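Local coordinates for protein 2-hydroxyethylphosphonate dioxygenase (Streptomyces viridochromogenes, PDB 4YAR) that catalyses the iron(II)-dependent, oxygen-consuming conversion of 2-hydroxyethylphosphonate to hydroxymethylphosphonate and formate in the biosynthesis of the antibiotic phosphinothricin tripeptide, at residues F6-W11 with D31-L36; G141-R146 with A192-Y197; T271-L276 with V289-D294. The protein carries 1 engineered substitution. All blocks are in the same frame, centred on the assembly; numbering follows the deposited sequence.

Overall arrangement
The three contacts are apolar side-chain packing and lie well apart, their centres 40 to 50 Å from one another and no two touching. Contact 1 joins two helices and contact 3 a helix to a 3-10 segment and loop; both segments of contact 1 and segment 271-276 lie in cro/C1-type helix-turn-helix regions. Contact 2 joins strands of two different sheets, on the opposite side of the chain's centre from contact 1. Contacts 1 and 2 are made by buried residues alone, whereas half of the touching residues of contact 3 are partly exposed. Leucine side chains carry contacts 1 and 3, while beta-branched isoleucines and an alanine meet tightly between the sheets. Cadmium ions sit on aspartates beside contacts 1 and 2.

Contact 1: F6-W11 with D31-L36; sequences FKLAHW and DDLRRL. With CD (cadmium ion), chain F.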
ATOM      1  N   PHE A   6      22.271  -1.231 -10.969  1.00 31.54           N
ATOM      2  CA  PHE A   6      21.934  -2.440 -10.149  1.00 32.72           C
ATOM      3  C   PHE A   6      21.351  -3.540 -11.025  1.00 29.58           C
ATOM      4  O   PHE A   6      21.675  -4.737 -10.883  1.00 30.40           O
ATOM      5  CB  PHE A   6      20.938  -2.052  -9.045  1.00 32.50           C
ATOM      6  CG  PHE A   6      20.595  -3.173  -8.113  1.00 31.52           C
ATOM      7  CD1 PHE A   6      21.594  -3.790  -7.366  1.00 29.63           C
ATOM      8  CD2 PHE A   6      19.254  -3.595  -7.946  1.00 30.85           C
ATOM      9  CE1 PHE A   6      21.295  -4.795  -6.483  1.00 27.25           C
ATOM     10  CE2 PHE A   6      18.966  -4.617  -7.050  1.00 27.28           C
ATOM     11  CZ  PHE A   6      19.993  -5.234  -6.352  1.00 28.65           C
ATOM     12  N   LYS A   7      20.500  -3.121 -11.951  1.00 26.53           N
ATOM     13  CA  LYS A   7      19.834  -4.035 -12.809  1.00 27.79           C
ATOM     14  C   LYS A   7      20.826  -4.545 -13.856  1.00 27.07           C
ATOM     15  O   LYS A   7      20.770  -5.700 -14.270  1.00 25.94           O
ATOM     16  CB  LYS A   7      18.615  -3.379 -13.466  1.00 28.77           C
ATOM     17  CG  LYS A   7      17.435  -3.175 -12.526  1.00 31.18           C
ATOM     18  CD  LYS A   7      16.360  -2.385 -13.247  1.00 32.16           C
ATOM     19  CE  LYS A   7      15.106  -2.215 -12.409  1.00 34.34           C
ATOM     20  NZ  LYS A   7      14.105  -1.427 -13.183  1.00 32.35           N
ATOM     21  N   LEU A   8      21.747  -3.686 -14.272  1.00 25.64           N
ATOM     22  CA  LEU A   8      22.699  -4.069 -15.329  1.00 26.27           C
ATOM     23  C   LEU A   8      23.681  -5.093 -14.763  1.00 24.86           C
ATOM     24  O   LEU A   8      23.953  -6.156 -15.375  1.00 23.24           O
ATOM     25  CB  LEU A   8      23.425  -2.792 -15.872  1.00 26.68           C
ATOM     26  CG  LEU A   8      24.596  -3.043 -16.839  1.00 25.96           C
ATOM     27  CD1 LEU A   8      24.125  -3.774 -18.052  1.00 25.59           C
ATOM     28  CD2 LEU A   8      25.278  -1.729 -17.216  1.00 26.44           C
ATOM     29  N   ALA A   9      24.201  -4.797 -13.582  1.00 25.69           N
ATOM     30  CA  ALA A   9      25.127  -5.681 -12.906  1.00 25.39           C
ATOM     31  C   ALA A   9      24.457  -7.016 -12.651  1.00 25.33           C
ATOM     32  O   ALA A   9      25.067  -8.051 -12.895  1.00 25.25           O
ATOM     33  CB  ALA A   9      25.664  -5.071 -11.614  1.00 25.20           C
ATOM     34  N   HIS A  10      23.214  -6.993 -12.174  1.00 26.36           N
ATOM     35  CA  HIS A  10      22.434  -8.235 -11.955  1.00 25.57           C
ATOM     36  C   HIS A  10      22.387  -9.135 -13.202  1.00 23.49           C
ATOM     37  O   HIS A  10      22.631 -10.341 -13.148  1.00 23.04           O
ATOM     38  CB  HIS A  10      20.974  -7.900 -11.500  1.00 28.82           C
ATOM     39  CG  HIS A  10      20.034  -9.056 -11.638  1.00 26.35           C
ATOM     40  ND1 HIS A  10      20.110 -10.174 -10.834  1.00 30.18           N
ATOM     41  CD2 HIS A  10      19.058  -9.306 -12.531  1.00 29.79           C
ATOM     42  CE1 HIS A  10      19.200 -11.053 -11.221  1.00 29.69           C
ATOM     43  NE2 HIS A  10      18.559 -10.557 -12.259  1.00 32.66           N
ATOM     44  N   TRP A  11      22.116  -8.542 -14.370  1.00 23.65           N
ATOM     45  CA  TRP A  11      22.002  -9.338 -15.607  1.00 23.49           C
ATOM     46  C   TRP A  11      23.332  -9.756 -16.166  1.00 24.33           C
ATOM     47  O   TRP A  11      23.484 -10.880 -16.677  1.00 26.39           O
ATOM     48  CB  TRP A  11      21.119  -8.642 -16.654  1.00 25.37           C
ATOM     49  CG  TRP A  11      19.680  -8.738 -16.264  1.00 26.92           C
ATOM     50  CD1 TRP A  11      18.875  -7.738 -15.807  1.00 26.26           C
ATOM     51  CD2 TRP A  11      18.905  -9.934 -16.211  1.00 27.94           C
ATOM     52  NE1 TRP A  11      17.645  -8.232 -15.464  1.00 26.88           N
ATOM     53  CE2 TRP A  11      17.622  -9.576 -15.728  1.00 29.08           C
ATOM     54  CE3 TRP A  11      19.159 -11.271 -16.540  1.00 28.66           C
ATOM     55  CZ2 TRP A  11      16.603 -10.504 -15.551  1.00 31.04           C
ATOM     56  CZ3 TRP A  11      18.115 -12.216 -16.343  1.00 28.45           C
ATOM     57  CH2 TRP A  11      16.869 -11.814 -15.888  1.00 29.68           C
ATOM     58  N   ASP A  31      34.739   1.703 -21.638  1.00 33.61           N
ATOM     59  CA  ASP A  31      34.682   2.837 -20.748  1.00 30.15           C
ATOM     60  C   ASP A  31      33.279   3.299 -20.517  1.00 31.30           C
ATOM     61  O   ASP A  31      32.927   3.658 -19.398  1.00 30.16           O
ATOM     62  CB  ASP A  31      35.642   4.011 -21.156  1.00 32.98           C
ATOM     63  CG  ASP A  31      35.426   4.594 -22.579  1.00 33.73           C
ATOM     64  OD1 ASP A  31      34.455   4.296 -23.299  1.00 33.57           O
ATOM     65  OD2 ASP A  31      36.320   5.393 -22.996  1.00 33.05           O
ATOM     66  N   ASP A  32      32.451   3.256 -21.558  1.00 25.27           N
ATOM     67  CA  ASP A  32      31.043   3.579 -21.391  1.00 28.46           C
ATOM     68  C   ASP A  32      30.327   2.591 -20.429  1.00 26.87           C
ATOM     69  O   ASP A  32      29.561   2.982 -19.539  1.00 29.35           O
ATOM     70  CB  ASP A  32      30.330   3.606 -22.734  1.00 25.66           C
ATOM     71  CG  ASP A  32      30.576   4.893 -23.538  1.00 24.00           C
ATOM     72  OD1 ASP A  32      31.189   5.862 -23.063  1.00 19.04           O
ATOM     73  OD2 ASP A  32      30.088   4.875 -24.677  1.00 29.43           O
ATOM     74  N   LEU A  33      30.596   1.304 -20.584  1.00 30.42           N
ATOM     75  CA  LEU A  33      29.956   0.315 -19.698  1.00 31.95           C
ATOM     76  C   LEU A  33      30.434   0.419 -18.251  1.00 31.77           C
ATOM     77  O   LEU A  33      29.612   0.319 -17.327  1.00 30.28           O
ATOM     78  CB  LEU A  33      30.198  -1.094 -20.206  1.00 30.68           C
ATOM     79  CG  LEU A  33      29.444  -2.222 -19.475  1.00 30.52           C
ATOM     80  CD1 LEU A  33      27.941  -2.064 -19.517  1.00 30.14           C
ATOM     81  CD2 LEU A  33      29.806  -3.478 -20.215  1.00 28.80           C
ATOM     82  N   ARG A  34      31.734   0.647 -18.041  1.00 33.07           N
ATOM     83  CA  ARG A  34      32.273   0.866 -16.688  1.00 34.75           C
ATOM     84  C   ARG A  34      31.612   2.063 -16.040  1.00 40.08           C
ATOM     85  O   ARG A  34      31.292   2.028 -14.836  1.00 41.82           O
ATOM     86  CB  ARG A  34      33.797   1.028 -16.712  1.00 39.53           C
ATOM     87  CG  ARG A  34      34.532  -0.254 -17.114  1.00 44.60           C
ATOM     88  CD  ARG A  34      36.024  -0.222 -16.787  1.00 50.20           C
ATOM     89  NE  ARG A  34      36.227   0.301 -15.427  1.00 59.46           N
ATOM     90  CZ  ARG A  34      36.821   1.456 -15.089  1.00 61.21           C
ATOM     91  NH1 ARG A  34      37.384   2.269 -15.996  1.00 59.26           N
ATOM     92  NH2 ARG A  34      36.883   1.790 -13.802  1.00 60.37           N
ATOM     93  N   ARG A  35      31.333   3.096 -16.834  1.00 42.11           N
ATOM     94  CA  ARG A  35      30.642   4.282 -16.318  1.00 44.59           C
ATOM     95  C   ARG A  35      29.166   4.033 -16.025  1.00 39.43           C
ATOM     96  O   ARG A  35      28.653   4.486 -14.998  1.00 39.91           O
ATOM     97  CB  ARG A  35      30.814   5.470 -17.274  1.00 48.03           C
ATOM     98  CG  ARG A  35      30.949   6.801 -16.555  1.00 54.04           C
ATOM     99  CD  ARG A  35      31.230   7.962 -17.494  1.00 52.34           C
ATOM    100  NE  ARG A  35      30.319   7.921 -18.629  1.00 56.10           N
ATOM    101  CZ  ARG A  35      30.628   7.446 -19.838  1.00 56.59           C
ATOM    102  NH1 ARG A  35      31.867   7.009 -20.097  1.00 60.81           N
ATOM    103  NH2 ARG A  35      29.695   7.420 -20.803  1.00 49.89           N
ATOM    104  N   LEU A  36      28.488   3.308 -16.910  1.00 37.89           N
ATOM    105  CA  LEU A  36      27.125   2.884 -16.675  1.00 37.34           C
ATOM    106  C   LEU A  36      26.977   2.134 -15.317  1.00 44.13           C
ATOM    107  O   LEU A  36      25.889   2.121 -14.711  1.00 40.79           O
ATOM    108  CB  LEU A  36      26.638   2.026 -17.821  1.00 36.33           C
ATOM    109  CG  LEU A  36      26.422   2.750 -19.159  1.00 37.90           C
ATOM    110  CD1 LEU A  36      25.960   1.775 -20.245  1.00 38.35           C
ATOM    111  CD2 LEU A  36      25.434   3.889 -18.990  1.00 39.36           C
TER
HETATM  112 CD    CD F 505      31.370   6.969 -25.094  1.00 24.62          CD
HETATM  113  O   HOH W   1      33.421   5.966 -25.097  1.00 27.07           O
HETATM  114  O   HOH W   2      29.566   7.807 -24.763  1.00 26.40           O
HETATM  115  O   HOH W   3      30.580   5.510 -26.046  1.00 43.77           O
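One methyl group, CD2 of L8, makes every contact between helix residues 6-11 and 31-36. Its closest partner is CD1 of L33, with L8 CD2 and L33 CD1 3.5 Å apart. The same L8 CD2 lies 4.0 Å from the CB of L36, one turn further along the second helix. L8 points its CB toward that helix and holds CG opposite the backbone N (chi1 172°), an extended setting that carries CD2 across the space between backbones whose nearest CA atoms, those of L8 and L36, are 8.4 Å apart. L33 has a similar first torsion and brings its CD1 inward to meet the methyl. Such packing fits the helical cro/C1-type domain: helix 30-36 lies in a helix-turn-helix motif assigned by similarity, and helix 5-15 packs against it through L8. T22 and A23 of helix 19-26 also touch L33, L52 of helix 49-55 touches both L33 and L36, and L8 reaches L37 and L56. Away from this leucine cluster the second helix is polar. D32 holds a cadmium ion through both carboxylate oxygens, OD1 at 2.3 Å and OD2 at 2.5 Å, and three waters also bind the ion; one of these donates to D31 OD1. R35 directs NH1 and NH2 together at D32 OD1, NH2 at 3.1 Å coming from 59° out of the carboxylate plane. Two nitrogens and the metal therefore converge on that oxygen, and R35 NH2 also forms a salt bridge with E43.

Contact 2: G141-R146 with A192-Y197; sequences GDINGR and ARIVSY. With CD (cadmium ion), chain H.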
ATOM      1  N   GLY A 141     -21.525  17.614   5.297  1.00 18.93           N
ATOM      2  CA  GLY A 141     -22.780  16.840   5.294  1.00 19.96           C
ATOM      3  C   GLY A 141     -22.580  15.323   5.371  1.00 18.38           C
ATOM      4  O   GLY A 141     -21.525  14.806   4.942  1.00 19.43           O
ATOM      5  N   ASP A 142     -23.556  14.649   5.964  1.00 18.34           N
ATOM      6  CA  ASP A 142     -23.666  13.167   5.945  1.00 19.38           C
ATOM      7  C   ASP A 142     -23.858  12.709   4.512  1.00 20.65           C
ATOM      8  O   ASP A 142     -24.501  13.412   3.694  1.00 18.13           O
ATOM      9  CB  ASP A 142     -24.860  12.714   6.764  1.00 21.30           C
ATOM     10  CG  ASP A 142     -24.782  13.004   8.272  1.00 20.60           C
ATOM     11  OD1 ASP A 142     -23.749  13.318   8.912  1.00 20.06           O
ATOM     12  OD2 ASP A 142     -25.871  12.944   8.864  1.00 20.92           O
ATOM     13  N   ILE A 143     -23.295  11.546   4.180  1.00 18.99           N
ATOM     14  CA  ILE A 143     -23.507  10.920   2.889  1.00 18.86           C
ATOM     15  C   ILE A 143     -23.983   9.513   3.057  1.00 19.25           C
ATOM     16  O   ILE A 143     -23.833   8.907   4.127  1.00 16.79           O
ATOM     17  CB  ILE A 143     -22.256  10.935   2.043  1.00 20.09           C
ATOM     18  CG1 ILE A 143     -21.195  10.071   2.706  1.00 21.53           C
ATOM     19  CG2 ILE A 143     -21.779  12.373   1.879  1.00 19.23           C
ATOM     20  CD1 ILE A 143     -19.855   9.967   1.999  1.00 25.29           C
ATOM     21  N   ASN A 144     -24.654   9.040   2.026  1.00 20.53           N
ATOM     22  CA  ASN A 144     -24.981   7.626   1.952  1.00 18.59           C
ATOM     23  C   ASN A 144     -23.880   6.888   1.247  1.00 20.48           C
ATOM     24  O   ASN A 144     -23.473   7.301   0.162  1.00 17.95           O
ATOM     25  CB  ASN A 144     -26.244   7.394   1.125  1.00 18.99           C
ATOM     26  CG  ASN A 144     -27.509   8.053   1.705  1.00 18.23           C
ATOM     27  OD1 ASN A 144     -28.133   8.860   1.048  1.00 24.89           O
ATOM     28  ND2 ASN A 144     -27.885   7.697   2.888  1.00 15.84           N
ATOM     29  N   GLY A 145     -23.466   5.756   1.823  1.00 18.00           N
ATOM     30  CA  GLY A 145     -22.639   4.796   1.159  1.00 17.95           C
ATOM     31  C   GLY A 145     -23.452   3.628   0.638  1.00 19.69           C
ATOM     32  O   GLY A 145     -24.346   3.131   1.348  1.00 21.00           O
ATOM     33  N   ARG A 146     -23.176   3.249  -0.599  1.00 21.65           N
ATOM     34  CA  ARG A 146     -23.817   2.087  -1.274  1.00 23.02           C
ATOM     35  C   ARG A 146     -22.791   1.064  -1.725  1.00 25.41           C
ATOM     36  O   ARG A 146     -21.808   1.424  -2.413  1.00 23.04           O
ATOM     37  CB  ARG A 146     -24.652   2.539  -2.475  1.00 22.84           C
ATOM     38  CG  ARG A 146     -25.566   1.486  -3.078  1.00 23.54           C
ATOM     39  CD  ARG A 146     -26.244   1.990  -4.343  1.00 25.30           C
ATOM     40  NE  ARG A 146     -27.040   0.932  -4.982  1.00 24.34           N
ATOM     41  CZ  ARG A 146     -27.646   1.050  -6.149  1.00 25.65           C
ATOM     42  NH1 ARG A 146     -27.539   2.188  -6.856  1.00 23.36           N
ATOM     43  NH2 ARG A 146     -28.361   0.018  -6.614  1.00 24.91           N
ATOM     44  N   ALA A 192     -21.183  17.711   0.771  1.00 19.58           N
ATOM     45  CA  ALA A 192     -20.064  16.865   1.335  1.00 19.38           C
ATOM     46  C   ALA A 192     -18.988  16.508   0.355  1.00 19.36           C
ATOM     47  O   ALA A 192     -19.212  16.407  -0.904  1.00 19.64           O
ATOM     48  CB  ALA A 192     -20.608  15.585   1.946  1.00 19.78           C
ATOM     49  N   ARG A 193     -17.787  16.323   0.941  1.00 18.83           N
ATOM     50  CA  ARG A 193     -16.629  15.765   0.238  1.00 20.73           C
ATOM     51  C   ARG A 193     -16.073  14.578   0.957  1.00 18.23           C
ATOM     52  O   ARG A 193     -16.249  14.466   2.161  1.00 18.44           O
ATOM     53  CB  ARG A 193     -15.503  16.811   0.092  1.00 22.30           C
ATOM     54  CG  ARG A 193     -15.933  18.082  -0.633  1.00 23.42           C
ATOM     55  CD  ARG A 193     -14.702  18.920  -0.936  1.00 22.74           C
ATOM     56  NE  ARG A 193     -14.077  19.338   0.332  1.00 20.04           N
ATOM     57  CZ  ARG A 193     -12.885  19.895   0.402  1.00 24.46           C
ATOM     58  NH1 ARG A 193     -12.214  20.198  -0.710  1.00 26.54           N
ATOM     59  NH2 ARG A 193     -12.415  20.246   1.576  1.00 25.61           N
ATOM     60  N   ILE A 194     -15.458  13.666   0.201  1.00 17.88           N
ATOM     61  CA  ILE A 194     -14.734  12.511   0.791  1.00 17.83           C
ATOM     62  C   ILE A 194     -13.291  12.474   0.309  1.00 19.45           C
ATOM     63  O   ILE A 194     -12.959  13.053  -0.745  1.00 18.98           O
ATOM     64  CB  ILE A 194     -15.385  11.128   0.533  1.00 18.73           C
ATOM     65  CG1 ILE A 194     -15.257  10.765  -0.932  1.00 20.42           C
ATOM     66  CG2 ILE A 194     -16.842  11.059   0.980  1.00 18.29           C
ATOM     67  CD1 ILE A 194     -15.890   9.491  -1.319  1.00 21.22           C
ATOM     68  N   VAL A 195     -12.405  11.848   1.092  1.00 19.94           N
ATOM     69  CA  VAL A 195     -11.153  11.349   0.525  1.00 19.65           C
ATOM     70  C   VAL A 195     -11.240   9.879   0.352  1.00 19.16           C
ATOM     71  O   VAL A 195     -11.678   9.177   1.304  1.00 20.40           O
ATOM     72  CB  VAL A 195      -9.899  11.560   1.400  1.00 20.80           C
ATOM     73  CG1 VAL A 195      -8.679  10.888   0.753  1.00 23.18           C
ATOM     74  CG2 VAL A 195      -9.684  12.973   1.771  1.00 21.81           C
ATOM     75  N   SER A 196     -10.826   9.393  -0.820  1.00 20.29           N
ATOM     76  CA  SER A 196     -10.705   7.975  -1.068  1.00 21.51           C
ATOM     77  C   SER A 196      -9.227   7.724  -1.300  1.00 22.56           C
ATOM     78  O   SER A 196      -8.641   8.261  -2.255  1.00 22.46           O
ATOM     79  CB  SER A 196     -11.537   7.506  -2.236  1.00 25.43           C
ATOM     80  OG  SER A 196     -11.387   6.095  -2.446  1.00 34.03           O
ATOM     81  N   TYR A 197      -8.635   6.945  -0.411  1.00 19.07           N
ATOM     82  CA  TYR A 197      -7.216   6.658  -0.390  1.00 17.38           C
ATOM     83  C   TYR A 197      -6.956   5.152  -0.616  1.00 18.33           C
ATOM     84  O   TYR A 197      -7.255   4.335   0.269  1.00 18.03           O
ATOM     85  CB  TYR A 197      -6.606   7.028   0.959  1.00 16.60           C
ATOM     86  CG  TYR A 197      -5.091   6.849   0.985  1.00 17.44           C
ATOM     87  CD1 TYR A 197      -4.266   7.775   0.376  1.00 18.85           C
ATOM     88  CD2 TYR A 197      -4.509   5.760   1.604  1.00 17.61           C
ATOM     89  CE1 TYR A 197      -2.898   7.616   0.354  1.00 19.92           C
ATOM     90  CE2 TYR A 197      -3.136   5.573   1.627  1.00 20.31           C
ATOM     91  CZ  TYR A 197      -2.315   6.520   1.005  1.00 19.91           C
ATOM     92  OH  TYR A 197      -0.963   6.313   1.024  1.00 21.41           O
TER
HETATM   93 CD    CD H 507     -24.745  13.072  11.031  1.00 20.65          CD
HETATM   94  O   HOH W   4     -22.814  12.918  12.764  1.00 19.97           O
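I143 meets A192 and I194 with two different branches, and its side chain crosses that of I194 at about a right angle. The methyl CG2 of I143 presses on the CB of A192 at 3.4 Å, while the far end of the longer branch, I143 CD1, abuts CG2 of I194, also at 3.4 Å. Both carbon pairs are closer than ordinary van der Waals spacing, so the packing is tight. Torsions explain the division of labour: I143 places CG1 between its backbone N and carbonyl carbon (chi1 65°) and then extends fully (chi2 180°), which sends CD1 along one direction and leaves CG2 for A192. I194 has the same rotamer and offers its short branch. A192 CB is also touched by the carbonyl O of G141, at 3.2 Å, an oxygen hydrogen-bonded to N137 ND2. D142 turns its CB away and holds a cadmium ion with OD1 and OD2, both at 2.4 Å; H160 and H163 also bind that ion. Strand 143-146 belongs to a three-stranded sheet and 192-198 to a six-stranded one. The side chain of I194 lies about 7 Å from that of the iron ligand H182, and S196 is among the residues seen to bind substrate in this protein, in a site shared between dimer partners. The segments come together at G141 and A192, CA atoms 4.8 Å apart, and splay from there, I143 filling the angle between two sheets of a cupin-type beta barrel near the H129/H182 site, which holds cadmium here in place of iron.

Contact 3: T271-L276 with V289-D294; sequences TGLTVL and VLLPAD
Helix residues 271-276 face the last residues of a 3-10 segment and the loop after it at almost uniform spacing, the CA atoms of L273 and L291 being 7.9 Å apart and those of L276 and L290 8.0 Å apart. Both pairs also touch through their side chains. CD1 of L273 meets CD1 of L291 at 3.8 Å, and L291 CD2 is a little further from the same methyl, so L273 CD1 sits against the fork of the opposing leucine, the two chains lying oblique to each other. L273 keeps CG opposite its backbone N (chi1 -168°), which brings CD1 to L291, although neither CB points straight across. Deeper in, L276 CD2 approaches L290 CD1 at a looser 4.3 Å, here with both CB atoms directed at the other segment. Off the contact, T274 OG1 donates to the carbonyl O of T271 at 2.9 Å, from 36° above the carbonyl plane, and that oxygen also takes the N-H of V275. L264 of helix 257-265 and P267 of a loop back L276. This is helix-to-loop packing in which helix 270-283, in the second cro/C1-type region, rests through L273 and L276 on the 3-10 segment and loop, with V234 and F238 of helix 231-241 behind L290.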
ATOM      1  N   THR A 271       1.220 -26.551  21.728  1.00 39.54           N
ATOM      2  CA  THR A 271       1.752 -27.630  20.937  1.00 40.93           C
ATOM      3  C   THR A 271       1.982 -27.125  19.512  1.00 37.08           C
ATOM      4  O   THR A 271       3.015 -27.430  18.934  1.00 32.83           O
ATOM      5  CB  THR A 271       0.835 -28.879  20.891  1.00 50.34           C
ATOM      6  OG1 THR A 271       0.628 -29.352  22.214  1.00 50.61           O
ATOM      7  CG2 THR A 271       1.475 -30.046  20.039  1.00 51.80           C
ATOM      8  N   GLY A 272       1.031 -26.356  18.972  1.00 29.04           N
ATOM      9  CA  GLY A 272       0.986 -26.115  17.550  1.00 26.89           C
ATOM     10  C   GLY A 272       2.205 -25.388  17.049  1.00 28.30           C
ATOM     11  O   GLY A 272       2.930 -25.853  16.151  1.00 22.59           O
ATOM     12  N   LEU A 273       2.487 -24.255  17.670  1.00 26.48           N
ATOM     13  CA  LEU A 273       3.567 -23.432  17.178  1.00 29.28           C
ATOM     14  C   LEU A 273       4.916 -24.199  17.255  1.00 26.25           C
ATOM     15  O   LEU A 273       5.649 -24.234  16.266  1.00 26.60           O
ATOM     16  CB  LEU A 273       3.563 -22.137  17.980  1.00 33.18           C
ATOM     17  CG  LEU A 273       4.482 -21.131  17.308  1.00 36.53           C
ATOM     18  CD1 LEU A 273       3.764 -19.788  17.225  1.00 41.05           C
ATOM     19  CD2 LEU A 273       5.756 -21.045  18.133  1.00 39.00           C
ATOM     20  N   THR A 274       5.162 -24.936  18.340  1.00 24.54           N
ATOM     21  CA  THR A 274       6.440 -25.668  18.454  1.00 29.34           C
ATOM     22  C   THR A 274       6.634 -26.800  17.442  1.00 23.39           C
ATOM     23  O   THR A 274       7.756 -26.947  16.911  1.00 22.22           O
ATOM     24  CB  THR A 274       6.653 -26.260  19.848  1.00 36.36           C
ATOM     25  OG1 THR A 274       5.681 -27.292  20.051  1.00 45.09           O
ATOM     26  CG2 THR A 274       6.498 -25.155  20.880  1.00 36.84           C
ATOM     27  N   VAL A 275       5.549 -27.527  17.142  1.00 23.02           N
ATOM     28  CA  VAL A 275       5.563 -28.598  16.134  1.00 22.21           C
ATOM     29  C   VAL A 275       5.854 -27.971  14.737  1.00 21.44           C
ATOM     30  O   VAL A 275       6.688 -28.456  13.999  1.00 21.88           O
ATOM     31  CB  VAL A 275       4.227 -29.361  16.070  1.00 21.60           C
ATOM     32  CG1 VAL A 275       4.104 -30.236  14.843  1.00 21.16           C
ATOM     33  CG2 VAL A 275       4.033 -30.252  17.310  1.00 23.24           C
ATOM     34  N   LEU A 276       5.117 -26.918  14.389  1.00 20.71           N
ATOM     35  CA  LEU A 276       5.285 -26.316  13.061  1.00 20.89           C
ATOM     36  C   LEU A 276       6.663 -25.701  12.864  1.00 20.94           C
ATOM     37  O   LEU A 276       7.221 -25.779  11.780  1.00 21.99           O
ATOM     38  CB  LEU A 276       4.182 -25.345  12.760  1.00 23.00           C
ATOM     39  CG  LEU A 276       2.807 -26.017  12.756  1.00 20.90           C
ATOM     40  CD1 LEU A 276       1.746 -24.963  12.576  1.00 22.02           C
ATOM     41  CD2 LEU A 276       2.642 -27.096  11.660  1.00 22.44           C
ATOM     42  N   VAL A 289       3.876 -18.379   8.106  1.00 16.89           N
ATOM     43  CA  VAL A 289       2.848 -18.313   7.151  1.00 17.45           C
ATOM     44  C   VAL A 289       1.791 -19.388   7.282  1.00 19.02           C
ATOM     45  O   VAL A 289       0.766 -19.307   6.602  1.00 19.97           O
ATOM     46  CB  VAL A 289       3.393 -18.134   5.703  1.00 18.47           C
ATOM     47  CG1 VAL A 289       4.473 -17.068   5.662  1.00 19.41           C
ATOM     48  CG2 VAL A 289       3.968 -19.424   5.159  1.00 20.47           C
ATOM     49  N   LEU A 290       1.988 -20.370   8.196  1.00 18.44           N
ATOM     50  CA  LEU A 290       0.971 -21.369   8.511  1.00 20.53           C
ATOM     51  C   LEU A 290       0.080 -20.989   9.713  1.00 20.87           C
ATOM     52  O   LEU A 290      -0.950 -21.633   9.956  1.00 19.80           O
ATOM     53  CB  LEU A 290       1.600 -22.739   8.814  1.00 20.22           C
ATOM     54  CG  LEU A 290       2.491 -23.313   7.746  1.00 21.48           C
ATOM     55  CD1 LEU A 290       3.169 -24.598   8.186  1.00 24.94           C
ATOM     56  CD2 LEU A 290       1.665 -23.615   6.497  1.00 21.44           C
ATOM     57  N   LEU A 291       0.409 -19.909  10.401  1.00 20.08           N
ATOM     58  CA  LEU A 291      -0.391 -19.491  11.551  1.00 21.14           C
ATOM     59  C   LEU A 291      -1.661 -18.758  11.034  1.00 19.72           C
ATOM     60  O   LEU A 291      -1.660 -18.157   9.909  1.00 18.22           O
ATOM     61  CB  LEU A 291       0.467 -18.624  12.474  1.00 23.38           C
ATOM     62  CG  LEU A 291       1.776 -19.241  13.024  1.00 29.24           C
ATOM     63  CD1 LEU A 291       2.498 -18.274  13.945  1.00 29.79           C
ATOM     64  CD2 LEU A 291       1.592 -20.544  13.750  1.00 31.28           C
ATOM     65  N   PRO A 292      -2.720 -18.786  11.820  1.00 19.43           N
ATOM     66  CA  PRO A 292      -3.994 -18.163  11.490  1.00 21.68           C
ATOM     67  C   PRO A 292      -3.964 -16.637  11.435  1.00 20.86           C
ATOM     68  O   PRO A 292      -3.333 -15.998  12.267  1.00 24.43           O
ATOM     69  CB  PRO A 292      -4.938 -18.647  12.616  1.00 21.03           C
ATOM     70  CG  PRO A 292      -4.081 -19.139  13.678  1.00 23.48           C
ATOM     71  CD  PRO A 292      -2.791 -19.559  13.065  1.00 20.95           C
ATOM     72  N   ALA A 293      -4.600 -16.124  10.398  1.00 20.52           N
ATOM     73  CA  ALA A 293      -5.127 -14.789  10.378  1.00 28.91           C
ATOM     74  C   ALA A 293      -6.669 -14.874  10.658  1.00 34.38           C
ATOM     75  O   ALA A 293      -7.308 -15.962  10.618  1.00 37.87           O
ATOM     76  CB  ALA A 293      -4.856 -14.192   9.000  1.00 28.25           C
ATOM     77  N   ASP A 294      -7.287 -13.740  10.925  1.00 39.98           N
ATOM     78  CA  ASP A 294      -8.733 -13.730  11.160  1.00 42.96           C
ATOM     79  C   ASP A 294      -9.562 -14.182   9.964  1.00 47.72           C
ATOM     80  O   ASP A 294      -9.156 -13.998   8.816  1.00 43.35           O
ATOM     81  CB  ASP A 294      -9.127 -12.357  11.630  1.00 49.58           C
ATOM     82  CG  ASP A 294      -8.421 -12.012  12.902  1.00 53.82           C
ATOM     83  OD1 ASP A 294      -8.360 -12.928  13.744  1.00 49.47           O
ATOM     84  OD2 ASP A 294      -7.873 -10.890  13.037  1.00 63.58           O
TER